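Local atomic coordinates of aminoglycoside N(3)-acetyltransferase (Enterobacter cloacae, PDB entry 6NP3), a protein that transfers an acetyl group from acetyl-CoA to the 3-amino group of 2-deoxystreptamine antibiotics, probably conferring resistance to gentamicin, kanamycin, tobramycin and related drugs. Residues 136-140 with 200-204; 155-161 with 245-251; 170-174 with 220-224; 179-183 with 209-215; 225-230 with 257-262. All coordinates share one frame; numbering follows the deposited sequence. Where two conformers were deposited one is given.

Interaction 1: residues 136-140 with 200-204; sequences EMGAA and VTTSD
Met-137 leans on the strand 200-204 through CG and its terminal methyl. Its CG rests 3.9 Å from Val-200 CG1. CG is anti to the carbonyl carbon (chi1 -68°), and bends at chi2 and chi3 curl the chain until the terminal methyl reaches the strand. There CE sits 3.4 Å from the carbonyl O of Val-200 and 3.5 Å from Thr-202 CG2, a tight carbon pair. Met-189 of the partner strand 184-193 also touches this side chain. Gly-138 follows, with positive phi, in the type II beta turn from Glu-136 to Ala-139. The turn is closed by the bond from Ala-139 N to Glu-136 O. This loop, between helices 128-132 and 146-151, thus packs on one strand of the two-stranded antiparallel sheet 184-193/196-205. Gly-138 N donates to a water at 2.8 Å, and that water donates to Asp-204 OD2. At Ala-140 the backbone bonds to the carboxylate without a water. Its N donates to the same Asp-204 OD2 at 2.9 Å, on the syn lone pair, with an N-H...O angle of 149°. One carboxylate oxygen therefore takes two bonds, one direct and one from the water. The Ala-140 side chain lies about 7 Å from the bound gentamicin.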
# COMPACT_ATOMS: atom_id res chain seq x y z
N GLU A 136 10.22 10.23 0.68
CA GLU A 136 11.67 10.20 0.53
C GLU A 136 12.23 8.82 0.82
O GLU A 136 11.68 8.04 1.60
CB GLU A 136 12.31 11.25 1.45
CG GLU A 136 11.97 12.66 0.94
CD GLU A 136 12.21 13.76 1.95
OE1 GLU A 136 12.70 13.48 3.06
OE2 GLU A 136 11.88 14.93 1.64
N MET A 137 13.35 8.55 0.17
CA MET A 137 14.13 7.37 0.53
C MET A 137 14.43 7.42 2.02
O MET A 137 14.78 8.46 2.58
CB MET A 137 15.40 7.33 -0.31
CG MET A 137 15.09 7.05 -1.78
SD MET A 137 14.73 5.31 -2.11
CE MET A 137 16.38 4.68 -2.12
N GLY A 138 14.24 6.28 2.67
CA GLY A 138 14.40 6.20 4.10
C GLY A 138 13.12 6.37 4.87
O GLY A 138 13.14 6.20 6.10
N ALA A 139 12.01 6.68 4.19
CA ALA A 139 10.71 6.88 4.80
C ALA A 139 9.65 6.15 3.97
O ALA A 139 8.70 6.74 3.46
CB ALA A 139 10.37 8.37 4.92
N ALA A 140 9.79 4.84 3.87
CA ALA A 140 8.93 4.09 2.96
C ALA A 140 7.48 4.05 3.44
O ALA A 140 6.56 4.42 2.70
CB ALA A 140 9.47 2.69 2.75
N VAL A 200 20.35 6.59 -5.42
CA VAL A 200 20.25 6.90 -4.00
C VAL A 200 20.27 5.58 -3.24
O VAL A 200 19.46 4.68 -3.51
CB VAL A 200 18.98 7.69 -3.67
CG1 VAL A 200 18.87 7.91 -2.16
CG2 VAL A 200 18.95 9.01 -4.43
N THR A 201 21.23 5.44 -2.33
CA THR A 201 21.31 4.30 -1.42
C THR A 201 20.78 4.74 -0.06
O THR A 201 21.12 5.82 0.43
CB THR A 201 22.75 3.81 -1.31
OG1 THR A 201 23.22 3.49 -2.63
CG2 THR A 201 22.83 2.57 -0.44
N THR A 202 19.92 3.91 0.52
CA THR A 202 19.32 4.24 1.80
C THR A 202 19.18 2.98 2.64
O THR A 202 19.24 1.87 2.13
CB THR A 202 17.92 4.85 1.60
OG1 THR A 202 17.49 5.47 2.81
CG2 THR A 202 16.88 3.78 1.20
N SER A 203 18.96 3.17 3.93
CA SER A 203 18.45 2.10 4.78
C SER A 203 17.04 2.43 5.22
O SER A 203 16.63 3.59 5.23
CB SER A 203 19.37 1.86 5.99
OG SER A 203 19.34 2.95 6.87
N ASP A 204 16.28 1.40 5.59
CA ASP A 204 14.93 1.59 6.11
C ASP A 204 14.58 0.33 6.88
O ASP A 204 15.32 -0.65 6.87
CB ASP A 204 13.92 1.89 4.98
CG ASP A 204 12.79 2.81 5.42
OD1 ASP A 204 12.48 2.87 6.65
OD2 ASP A 204 12.20 3.46 4.52
O HOH W 1 13.14 3.73 2.08

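Interaction 2: residues 155-161 with 245-251; sequences GKILSIG and QSRLIDA
Ser-159 OG stands anti to the backbone N (chi1 174°), and Arg-247 bends at chi2 and chi3, which curls its guanidinium back over the neighbouring strand to meet that hydroxyl. Arg-247 NH2 donates to Ser-159 OG at 2.9 Å. The bond is nearly straight, 175°, and OG lies at the guanidinium edge, in its plane. Ser-159 and Arg-247 are also a hydrogen-bonded antiparallel pair, joined by two backbone bonds, as are Ile-157 and Ile-249. Further bonds at both ends, Ala-251 N to Gly-155 O and Gly-161 N to Gln-245 O, extend the pairing. On the Leu-158 face, Leu-248 CD1 touches both Lys-156 CB, at 3.8 Å, and Leu-158 CB, at 3.9 Å. On the opposite face, that of Ile-157 and Ile-249, Ile-157 CD1 touches Ala-251 CB at 3.8 Å. The Lys-156 amine forms a salt bridge with Asp-21. Strand 156-160 is flanked on its other edge by strand 22-27, whose His-26 binds acetyl-CoA in other structures of this protein. Helix 5-15 packs on Leu-158 and Leu-248, while helix 146-151 meets Ile-157 and Ala-251.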
# COMPACT_ATOMS: atom_id res chain seq x y z
N GLY A 155 -8.24 7.67 7.35
CA GLY A 155 -8.17 6.64 6.33
C GLY A 155 -8.94 5.39 6.72
O GLY A 155 -8.93 4.97 7.89
N LYS A 156 -9.50 4.73 5.71
CA LYS A 156 -10.14 3.43 5.83
C LYS A 156 -9.43 2.47 4.90
O LYS A 156 -9.08 2.82 3.76
CB LYS A 156 -11.61 3.47 5.44
CG LYS A 156 -12.44 4.40 6.28
CD LYS A 156 -13.89 4.34 5.87
CE LYS A 156 -14.75 5.33 6.62
NZ LYS A 156 -16.23 5.17 6.29
N ILE A 157 -9.16 1.26 5.38
CA ILE A 157 -8.53 0.23 4.58
C ILE A 157 -9.62 -0.69 4.05
O ILE A 157 -10.37 -1.28 4.83
CB ILE A 157 -7.49 -0.55 5.40
CG1 ILE A 157 -6.37 0.40 5.85
CG2 ILE A 157 -6.92 -1.69 4.56
CD1 ILE A 157 -5.53 -0.08 6.99
N LEU A 158 -9.70 -0.83 2.73
CA LEU A 158 -10.78 -1.58 2.08
C LEU A 158 -10.16 -2.85 1.50
O LEU A 158 -9.48 -2.82 0.48
CB LEU A 158 -11.41 -0.72 1.00
CG LEU A 158 -12.39 -1.41 0.05
CD1 LEU A 158 -13.52 -2.05 0.81
CD2 LEU A 158 -12.91 -0.40 -0.96
N SER A 159 -10.37 -3.95 2.19
CA SER A 159 -9.81 -5.23 1.79
C SER A 159 -10.90 -5.99 1.04
O SER A 159 -11.94 -6.32 1.61
CB SER A 159 -9.36 -6.04 3.00
OG SER A 159 -8.95 -7.35 2.61
N ILE A 160 -10.65 -6.24 -0.24
CA ILE A 160 -11.62 -6.89 -1.12
C ILE A 160 -11.04 -8.24 -1.49
O ILE A 160 -10.30 -8.37 -2.47
CB ILE A 160 -11.92 -6.02 -2.35
CG1 ILE A 160 -12.56 -4.71 -1.90
CG2 ILE A 160 -12.82 -6.76 -3.32
CD1 ILE A 160 -12.69 -3.67 -3.01
N GLY A 161 -11.39 -9.25 -0.71
CA GLY A 161 -10.89 -10.59 -0.87
C GLY A 161 -9.43 -10.79 -0.57
O GLY A 161 -8.89 -11.86 -0.85
N GLN A 245 -15.37 -11.62 -0.40
CA GLN A 245 -15.57 -11.21 0.98
C GLN A 245 -14.66 -10.02 1.27
O GLN A 245 -13.44 -10.09 1.08
CB GLN A 245 -15.22 -12.35 1.93
CG GLN A 245 -16.08 -13.58 1.81
CD GLN A 245 -15.28 -14.85 1.94
OE1 GLN A 245 -14.93 -15.27 3.04
NE2 GLN A 245 -14.97 -15.47 0.82
N SER A 246 -15.26 -8.94 1.77
CA SER A 246 -14.57 -7.68 1.93
C SER A 246 -14.79 -7.12 3.33
O SER A 246 -15.73 -7.50 4.03
CB SER A 246 -15.07 -6.68 0.89
OG SER A 246 -14.91 -7.19 -0.42
N ARG A 247 -13.88 -6.25 3.73
CA ARG A 247 -13.88 -5.63 5.04
C ARG A 247 -13.47 -4.18 4.90
O ARG A 247 -12.64 -3.84 4.05
CB ARG A 247 -12.81 -6.27 5.95
CG ARG A 247 -13.12 -7.69 6.41
CD ARG A 247 -11.85 -8.55 6.46
NE ARG A 247 -11.23 -8.61 5.14
CZ ARG A 247 -11.50 -9.54 4.23
NH1 ARG A 247 -12.35 -10.52 4.50
NH2 ARG A 247 -10.91 -9.49 3.06
N LEU A 248 -14.00 -3.33 5.77
CA LEU A 248 -13.67 -1.90 5.78
C LEU A 248 -13.16 -1.56 7.17
O LEU A 248 -13.91 -1.60 8.15
CB LEU A 248 -14.88 -1.07 5.38
CG LEU A 248 -14.61 0.40 5.10
CD1 LEU A 248 -13.64 0.61 3.95
CD2 LEU A 248 -15.92 1.09 4.78
N ILE A 249 -11.88 -1.26 7.25
CA ILE A 249 -11.14 -1.18 8.51
C ILE A 249 -10.73 0.26 8.78
O ILE A 249 -10.24 0.96 7.89
CB ILE A 249 -9.87 -2.04 8.38
CG1 ILE A 249 -10.24 -3.52 8.23
CG2 ILE A 249 -8.93 -1.85 9.57
CD1 ILE A 249 -9.13 -4.39 7.73
N ASP A 250 -10.92 0.72 10.02
CA ASP A 250 -10.40 2.02 10.43
C ASP A 250 -8.88 1.92 10.54
O ASP A 250 -8.34 1.14 11.34
CB ASP A 250 -11.01 2.47 11.75
CG ASP A 250 -10.53 3.85 12.15
OD1 ASP A 250 -11.12 4.84 11.69
OD2 ASP A 250 -9.53 4.01 12.86
N ALA A 251 -8.16 2.70 9.72
CA ALA A 251 -6.72 2.54 9.61
C ALA A 251 -6.01 2.98 10.88
O ALA A 251 -5.09 2.31 11.36
CB ALA A 251 -6.18 3.33 8.42
O HOH W 2 -8.43 5.99 10.40

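Interaction 3: residues 170-174 with 220-224; sequences LHYAE and PDAVE. With LLL ((2R,3R,4R,5R)-2-((1S,2S,3R,4S,6R)-4,6-diamino-3-((2R,3R,6S)-3-amino-6-(aminomethyl)-tetrahydro-2H-pyran-2-yloxy)-2-hydr oxycyclohexyloxy)-5-methyl-4-(methylamino)-tetrahydro-2H-pyran-3,5-diol), chain B.
His-171 is gripped at both ring nitrogens, and Val-223 of the other segment presses on its face. Val-223 CG2 sits 3.9 Å from the ring centroid, 27° off the normal, in a CH-pi contact displaced toward the rim near CE1. At the edge, NE2 accepts from the amine N32 of the bound gentamicin at 2.8 Å. ND1 donates to Glu-174 OE2, also at 2.8 Å. Glu-174 OE2 lies in the imidazole plane, whereas ND1 approaches it from above the carboxylate plane. The two bonds fix the ring rotation. The substrate amine is on the central deoxystreptamine ring, and His-171 also binds acetyl-CoA in other structures of this protein. Glu-174 is extended beyond CG, which carries its other oxygen, OE1, to the second segment. OE1 lies 3.3 Å from Ala-222 CB, and a water bridges OE1 to Ala-222 N. Asp-221 caps the following helix, its OD1 accepting from Glu-224 N at 3.1 Å. Leu-170 CB adds an apolar contact with Val-223 CG2. The contact thus joins the first turns of helices 170-176 and 222-233, with helix 251-265 packing against Leu-170 and Ala-173.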
# COMPACT_ATOMS: atom_id res chain seq x y z
N LEU A 170 0.05 -1.28 8.21
CA LEU A 170 0.67 -1.81 9.42
C LEU A 170 2.19 -1.73 9.40
O LEU A 170 2.81 -1.84 10.47
CB LEU A 170 0.18 -3.22 9.73
CG LEU A 170 -1.16 -3.27 10.46
CD1 LEU A 170 -1.72 -4.66 10.46
CD2 LEU A 170 -0.98 -2.75 11.87
N HIS A 171 2.82 -1.56 8.24
CA HIS A 171 4.25 -1.23 8.26
C HIS A 171 4.54 0.07 8.99
O HIS A 171 5.68 0.24 9.46
CB HIS A 171 4.84 -1.27 6.85
CG HIS A 171 4.78 -2.61 6.20
ND1 HIS A 171 5.38 -3.72 6.75
CD2 HIS A 171 4.21 -3.03 5.05
CE1 HIS A 171 5.18 -4.77 5.96
NE2 HIS A 171 4.47 -4.37 4.92
N TYR A 172 3.58 0.98 9.12
CA TYR A 172 3.81 2.16 9.95
C TYR A 172 3.99 1.76 11.41
O TYR A 172 4.85 2.28 12.11
CB TYR A 172 2.65 3.15 9.78
CG TYR A 172 2.82 4.41 10.59
CD1 TYR A 172 2.54 4.42 11.94
CD2 TYR A 172 3.29 5.57 10.03
CE1 TYR A 172 2.74 5.55 12.71
CE2 TYR A 172 3.46 6.71 10.79
CZ TYR A 172 3.19 6.69 12.14
OH TYR A 172 3.41 7.84 12.89
N ALA A 173 3.15 0.84 11.88
CA ALA A 173 3.28 0.38 13.25
C ALA A 173 4.66 -0.21 13.50
O ALA A 173 5.26 -0.02 14.56
CB ALA A 173 2.22 -0.65 13.58
N GLU A 174 5.16 -0.98 12.54
CA GLU A 174 6.48 -1.57 12.67
C GLU A 174 7.55 -0.50 12.76
O GLU A 174 8.50 -0.62 13.54
CB GLU A 174 6.73 -2.51 11.49
CG GLU A 174 5.84 -3.73 11.42
CD GLU A 174 6.15 -4.66 10.32
OE1 GLU A 174 5.84 -5.85 10.49
OE2 GLU A 174 6.62 -4.23 9.26
N PRO A 220 4.30 -16.40 8.52
CA PRO A 220 3.57 -15.12 8.61
C PRO A 220 4.45 -14.02 9.17
O PRO A 220 5.19 -14.24 10.13
CB PRO A 220 2.44 -15.42 9.59
CG PRO A 220 3.00 -16.50 10.47
CD PRO A 220 3.89 -17.34 9.58
N ASP A 221 4.39 -12.84 8.56
CA ASP A 221 5.07 -11.67 9.09
C ASP A 221 4.22 -11.03 10.19
O ASP A 221 3.16 -11.52 10.57
CB ASP A 221 5.42 -10.71 7.95
CG ASP A 221 4.23 -9.93 7.42
OD1 ASP A 221 3.09 -10.47 7.36
OD2 ASP A 221 4.48 -8.77 7.02
N ALA A 222 4.74 -9.94 10.76
CA ALA A 222 4.03 -9.28 11.84
C ALA A 222 2.75 -8.64 11.35
O ALA A 222 1.76 -8.61 12.08
CB ALA A 222 4.91 -8.24 12.52
N VAL A 223 2.74 -8.07 10.13
CA VAL A 223 1.51 -7.50 9.59
C VAL A 223 0.39 -8.54 9.64
O VAL A 223 -0.73 -8.27 10.11
CB VAL A 223 1.74 -7.01 8.15
CG1 VAL A 223 0.41 -6.63 7.48
CG2 VAL A 223 2.67 -5.86 8.16
N GLU A 224 0.67 -9.74 9.14
CA GLU A 224 -0.34 -10.79 9.11
C GLU A 224 -0.78 -11.18 10.51
O GLU A 224 -1.97 -11.38 10.76
CB GLU A 224 0.18 -12.00 8.34
CG GLU A 224 -0.82 -13.13 8.30
CD GLU A 224 -0.44 -14.28 7.39
OE1 GLU A 224 0.51 -14.14 6.59
OE2 GLU A 224 -1.12 -15.32 7.48
C11 LLL B . 4.95 -9.87 0.84
O11 LLL B . 4.57 -8.54 1.27
C21 LLL B . 3.67 -10.61 0.48
N21 LLL B . 2.91 -9.75 -0.42
C31 LLL B . 2.82 -10.79 1.68
C41 LLL B . 3.60 -11.62 2.69
C51 LLL B . 4.90 -10.89 2.99
O51 LLL B . 5.63 -10.66 1.81
C61 LLL B . 5.78 -11.72 3.91
N61 LLL B . 7.02 -10.98 4.15
C12 LLL B . 6.53 -4.86 0.61
N12 LLL B . 7.40 -3.70 0.66
C22 LLL B . 5.80 -5.07 1.94
C32 LLL B . 4.87 -6.25 1.77
N32 LLL B . 4.13 -6.46 3.02
C42 LLL B . 5.59 -7.55 1.43
C52 LLL B . 6.45 -7.33 0.18
O52 LLL B . 7.25 -8.47 -0.01
C62 LLL B . 7.35 -6.12 0.29
O62 LLL B . 7.97 -5.91 -0.96
C13 LLL B . 9.40 -5.79 -0.98
C23 LLL B . 9.73 -4.87 -2.15
O23 LLL B . 9.02 -3.66 -1.98
C33 LLL B . 9.28 -5.49 -3.48
N33 LLL B . 9.72 -4.64 -4.61
C43 LLL B . 9.90 -6.90 -3.59
O43 LLL B . 11.29 -6.73 -3.78
C53 LLL B . 9.61 -7.72 -2.32
O53 LLL B . 10.04 -7.06 -1.15
C83 LLL B . 9.29 -7.65 -4.78
C93 LLL B . 8.58 -4.31 -5.49
O HOH W 3 7.08 -8.16 10.07
O HOH W 4 5.89 -7.68 8.75

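Interaction 4: residues 179-183 with 209-215; sequences IEGKR and GILDEYA
The two loops run close at Lys-182 and Arg-183, where Arg-183 N donates to Ile-210 O at 2.8 Å with an angle of 171°. Lys-182 CA adds a CH...O contact to the same carbonyl. The Arg-183 CG is anti to the carbonyl carbon (chi1 -68°) and the chain bends at chi3, laying the guanidinium against Ala-215. Ala-215 CB sits over the centre of one guanidinium face, 3.7 Å from Arg-183 CZ. At the edge, NH1 forms a salt bridge with Asp-212 OD1 at 2.9 Å. That oxygen lies in the guanidinium plane, but the carboxylate plane is turned 80° to it and OD1 is met on its anti side, from out of the carboxylate plane. Arg-183 NE has a second acidic partner, Asp-206. Segment 179-183 leads into strand 184-193, and segment 209-215, with a 3-10 turn at 212-214, follows strand 196-205. The contact therefore ties the chain entering the hairpin 184-193/196-205 to the chain leaving it. Leu-211 CD2 fits against segment 179-183, 3.4 Å from both Glu-180 O and Gly-181 O and 4.1 Å from Ile-179 CD1. A water links Gly-181 O to Asp-212 N. Lys-182 lies beside Ile-210, pointing the same way, and its NZ bonds to Ala-177 O.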
# COMPACT_ATOMS: atom_id res chain seq x y z
N ILE A 179 10.56 -1.29 20.14
CA ILE A 179 10.94 -2.67 20.42
C ILE A 179 12.38 -2.87 20.01
O ILE A 179 12.92 -2.17 19.15
CB ILE A 179 10.04 -3.70 19.70
CG1 ILE A 179 10.11 -3.54 18.17
CG2 ILE A 179 8.63 -3.58 20.22
CD1 ILE A 179 9.23 -4.57 17.44
N GLU A 180 13.02 -3.83 20.66
CA GLU A 180 14.41 -4.15 20.40
C GLU A 180 14.53 -5.12 19.23
O GLU A 180 13.63 -5.92 18.96
CB GLU A 180 15.07 -4.77 21.65
CG GLU A 180 14.50 -6.12 22.06
CD GLU A 180 15.13 -6.70 23.32
OE1 GLU A 180 15.98 -6.03 23.95
OE2 GLU A 180 14.78 -7.84 23.70
N GLY A 181 15.67 -5.06 18.56
CA GLY A 181 16.00 -6.00 17.51
C GLY A 181 15.40 -5.73 16.16
O GLY A 181 15.33 -6.66 15.35
N LYS A 182 14.93 -4.52 15.89
CA LYS A 182 14.27 -4.26 14.62
C LYS A 182 15.24 -4.39 13.45
O LYS A 182 16.36 -3.86 13.48
CB LYS A 182 13.63 -2.88 14.63
CG LYS A 182 12.52 -2.77 15.66
CD LYS A 182 12.17 -1.33 15.98
CE LYS A 182 11.44 -0.66 14.85
NZ LYS A 182 10.84 0.61 15.26
N ARG A 183 14.81 -5.12 12.44
CA ARG A 183 15.60 -5.34 11.24
C ARG A 183 15.51 -4.15 10.30
O ARG A 183 14.44 -3.56 10.09
CB ARG A 183 15.06 -6.57 10.51
CG ARG A 183 15.31 -7.85 11.25
CD ARG A 183 14.52 -8.99 10.65
NE ARG A 183 14.79 -9.22 9.24
CZ ARG A 183 15.60 -10.17 8.78
NH1 ARG A 183 16.25 -10.96 9.62
NH2 ARG A 183 15.78 -10.32 7.47
N GLY A 209 9.66 -8.33 7.30
CA GLY A 209 9.77 -8.90 8.63
C GLY A 209 10.53 -7.97 9.55
O GLY A 209 11.75 -7.83 9.41
N ILE A 210 9.85 -7.38 10.53
CA ILE A 210 10.48 -6.37 11.36
C ILE A 210 11.41 -6.99 12.39
O ILE A 210 12.32 -6.31 12.88
CB ILE A 210 9.41 -5.46 12.01
CG1 ILE A 210 10.04 -4.21 12.65
CG2 ILE A 210 8.54 -6.22 13.01
CD1 ILE A 210 10.76 -3.31 11.70
N LEU A 211 11.15 -8.23 12.81
CA LEU A 211 12.06 -8.98 13.66
C LEU A 211 12.36 -10.30 12.96
O LEU A 211 11.61 -10.75 12.08
CB LEU A 211 11.44 -9.31 15.02
CG LEU A 211 11.00 -8.15 15.91
CD1 LEU A 211 10.45 -8.72 17.22
CD2 LEU A 211 12.10 -7.17 16.16
N ASP A 212 13.46 -10.94 13.39
CA ASP A 212 13.86 -12.21 12.79
C ASP A 212 12.71 -13.21 12.76
O ASP A 212 12.52 -13.92 11.77
CB ASP A 212 15.06 -12.81 13.56
CG ASP A 212 16.32 -11.98 13.42
OD1 ASP A 212 16.41 -11.16 12.49
OD2 ASP A 212 17.25 -12.19 14.25
N GLU A 213 11.94 -13.28 13.84
CA GLU A 213 10.89 -14.29 13.92
C GLU A 213 9.74 -14.00 12.98
O GLU A 213 8.89 -14.88 12.79
CB GLU A 213 10.36 -14.39 15.35
CG GLU A 213 9.72 -13.12 15.88
CD GLU A 213 9.59 -13.15 17.39
OE1 GLU A 213 8.55 -13.59 17.90
OE2 GLU A 213 10.56 -12.77 18.07
N TYR A 214 9.69 -12.81 12.37
CA TYR A 214 8.65 -12.45 11.41
C TYR A 214 9.16 -12.46 9.97
O TYR A 214 8.43 -12.05 9.06
CB TYR A 214 8.03 -11.08 11.74
CG TYR A 214 7.46 -11.01 13.11
CD1 TYR A 214 6.46 -11.87 13.50
CD2 TYR A 214 7.89 -10.07 14.02
CE1 TYR A 214 5.93 -11.82 14.77
CE2 TYR A 214 7.34 -9.97 15.26
CZ TYR A 214 6.38 -10.87 15.65
OH TYR A 214 5.87 -10.80 16.93
N ALA A 215 10.41 -12.89 9.75
CA ALA A 215 11.09 -12.70 8.48
C ALA A 215 11.23 -13.97 7.65
O ALA A 215 11.94 -13.96 6.64
CB ALA A 215 12.46 -12.06 8.70
O HOH W 5 15.12 -9.46 15.23

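Interaction 5: residues 225-230 with 257-262; sequences RIARDY and FGIEWL
The indole of Trp-261 carries Ile-226 CG1 on one face, 3.9 Å from the six-membered ring centroid, and has Asp-229 OD2 and the guanidinium of Arg-225 at its edge. Trp-261 NE1 donates to Asp-229 OD2 at 2.8 Å. The bond is nearly straight, lies in the indole plane and uses the anti lone pair. The benzo edge of Trp-261, at CZ2, points at one face of the Arg-225 guanidinium, the planes 67° apart. Arg-225 NH1 is 3.5 Å from Trp-261 CH2. The face of Phe-257 takes the edge of Tyr-230. This is an edge-to-face pair with centroids 5.2 Å apart, and Tyr-230 CD1 lies 3.6 Å from Phe-257 CG. Tyr-230 OH bonds to Asp-253. The helical segments 225-230 and 257-262 cross at 112°, and Ile-226 is a knob in a hole formed by Phe-257, Gly-258, Trp-261 and Leu-262. Gly-258 has no side chain where Ile-226 CG2 sits, 3.6 Å from Gly-258 CA. Phe-257 is swung toward Tyr-230 with CG anti to its backbone N (chi1 175°). Leu-170 of helix 170-176 also packs on Ile-226.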
# COMPACT_ATOMS: atom_id res chain seq x y z
N ARG A 225 0.17 -11.35 11.42
CA ARG A 225 -0.19 -11.76 12.76
C ARG A 225 -1.01 -10.70 13.47
O ARG A 225 -1.98 -11.02 14.17
CB ARG A 225 1.07 -12.11 13.55
CG ARG A 225 1.85 -13.30 12.96
CD ARG A 225 2.48 -14.24 14.04
NE ARG A 225 1.47 -14.56 15.04
CZ ARG A 225 1.61 -14.38 16.35
NH1 ARG A 225 2.75 -13.93 16.86
NH2 ARG A 225 0.61 -14.69 17.15
N ILE A 226 -0.63 -9.43 13.31
CA ILE A 226 -1.39 -8.34 13.92
C ILE A 226 -2.80 -8.29 13.35
O ILE A 226 -3.78 -8.20 14.09
CB ILE A 226 -0.67 -7.00 13.71
CG1 ILE A 226 0.66 -6.96 14.47
CG2 ILE A 226 -1.58 -5.86 14.12
CD1 ILE A 226 1.53 -5.84 14.00
N ALA A 227 -2.91 -8.34 12.02
CA ALA A 227 -4.21 -8.18 11.39
C ALA A 227 -5.15 -9.33 11.73
O ALA A 227 -6.34 -9.11 11.98
CB ALA A 227 -4.02 -8.05 9.88
N ARG A 228 -4.63 -10.56 11.76
CA ARG A 228 -5.48 -11.68 12.15
C ARG A 228 -6.02 -11.50 13.56
O ARG A 228 -7.21 -11.73 13.82
CB ARG A 228 -4.71 -13.00 12.09
CG ARG A 228 -4.56 -13.64 10.75
CD ARG A 228 -3.88 -15.01 10.83
NE ARG A 228 -3.40 -15.41 9.51
CZ ARG A 228 -4.19 -15.79 8.51
NH1 ARG A 228 -5.50 -15.83 8.69
NH2 ARG A 228 -3.68 -16.12 7.34
N ASP A 229 -5.14 -11.14 14.51
CA ASP A 229 -5.58 -10.88 15.87
C ASP A 229 -6.63 -9.78 15.89
O ASP A 229 -7.72 -9.95 16.45
CB ASP A 229 -4.38 -10.51 16.75
CG ASP A 229 -4.02 -11.59 17.75
OD1 ASP A 229 -4.76 -12.58 17.88
OD2 ASP A 229 -2.99 -11.45 18.43
N TYR A 230 -6.35 -8.67 15.19
CA TYR A 230 -7.26 -7.53 15.21
C TYR A 230 -8.63 -7.93 14.71
O TYR A 230 -9.65 -7.58 15.32
CB TYR A 230 -6.69 -6.41 14.34
CG TYR A 230 -7.54 -5.18 14.26
CD1 TYR A 230 -7.46 -4.22 15.22
CD2 TYR A 230 -8.41 -4.97 13.19
CE1 TYR A 230 -8.19 -3.05 15.11
CE2 TYR A 230 -9.17 -3.83 13.10
CZ TYR A 230 -9.06 -2.88 14.06
OH TYR A 230 -9.81 -1.74 13.91
N PHE A 257 -3.55 -0.45 17.33
CA PHE A 257 -3.58 -1.80 17.85
C PHE A 257 -2.26 -2.50 17.56
O PHE A 257 -1.72 -3.21 18.42
CB PHE A 257 -4.75 -2.55 17.23
CG PHE A 257 -4.83 -4.01 17.60
CD1 PHE A 257 -4.16 -4.96 16.86
CD2 PHE A 257 -5.58 -4.43 18.68
CE1 PHE A 257 -4.22 -6.30 17.19
CE2 PHE A 257 -5.63 -5.78 19.00
CZ PHE A 257 -5.00 -6.70 18.24
N GLY A 258 -1.71 -2.29 16.37
CA GLY A 258 -0.49 -2.98 16.01
C GLY A 258 0.74 -2.49 16.75
O GLY A 258 1.61 -3.29 17.13
N ILE A 259 0.81 -1.18 17.02
CA ILE A 259 1.88 -0.65 17.87
C ILE A 259 1.81 -1.30 19.25
O ILE A 259 2.82 -1.74 19.81
CB ILE A 259 1.78 0.88 17.96
CG1 ILE A 259 2.01 1.50 16.57
CG2 ILE A 259 2.76 1.45 18.99
CD1 ILE A 259 1.60 2.96 16.50
N GLU A 260 0.62 -1.29 19.85
CA GLU A 260 0.44 -1.92 21.16
C GLU A 260 0.79 -3.40 21.11
O GLU A 260 1.39 -3.93 22.06
CB GLU A 260 -1.00 -1.70 21.64
CG GLU A 260 -1.35 -0.27 21.88
CD GLU A 260 -2.82 -0.04 22.22
OE1 GLU A 260 -3.53 -1.01 22.54
OE2 GLU A 260 -3.26 1.12 22.15
N TRP A 261 0.41 -4.09 20.04
CA TRP A 261 0.62 -5.53 19.93
C TRP A 261 2.10 -5.84 19.93
O TRP A 261 2.57 -6.73 20.67
CB TRP A 261 -0.04 -6.01 18.63
CG TRP A 261 -0.14 -7.46 18.38
CD1 TRP A 261 -1.24 -8.24 18.57
CD2 TRP A 261 0.86 -8.32 17.81
NE1 TRP A 261 -0.99 -9.53 18.18
CE2 TRP A 261 0.30 -9.61 17.72
CE3 TRP A 261 2.19 -8.12 17.39
CZ2 TRP A 261 1.01 -10.69 17.21
CZ3 TRP A 261 2.88 -9.20 16.89
CH2 TRP A 261 2.29 -10.47 16.81
N LEU A 262 2.87 -5.12 19.11
CA LEU A 262 4.31 -5.31 19.06
C LEU A 262 4.97 -4.95 20.39
O LEU A 262 5.83 -5.69 20.88
CB LEU A 262 4.91 -4.46 17.94
CG LEU A 262 4.59 -4.96 16.54
CD1 LEU A 262 4.87 -3.87 15.52
CD2 LEU A 262 5.33 -6.25 16.19

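Interactions 3 and 5 are the buried contacts. They share helix 222-233, and Ala-173 of interaction 3 packs on Ile-259 of interaction 5. Interaction 3 serves the antibiotic site with polar bonds and waters, whereas interaction 5 is mostly aromatic and aliphatic packing with a single hydrogen bond. Interactions 1, 2 and 4 are partly buried. Interaction 2 belongs to the central mixed sheet and relies on backbone pairing. It touches interaction 5 where Ile-249 meets Tyr-230. Interaction 1 sets a loop on a strand of the two-stranded sheet; interaction 4 joins the loops flanking it. Interaction 1 combines methionine packing with bonds to one carboxylate oxygen, interaction 4 uses an arginine salt bridge. Interaction 4 touches interaction 3, and its Tyr-214 reaches Trp-261 of interaction 5.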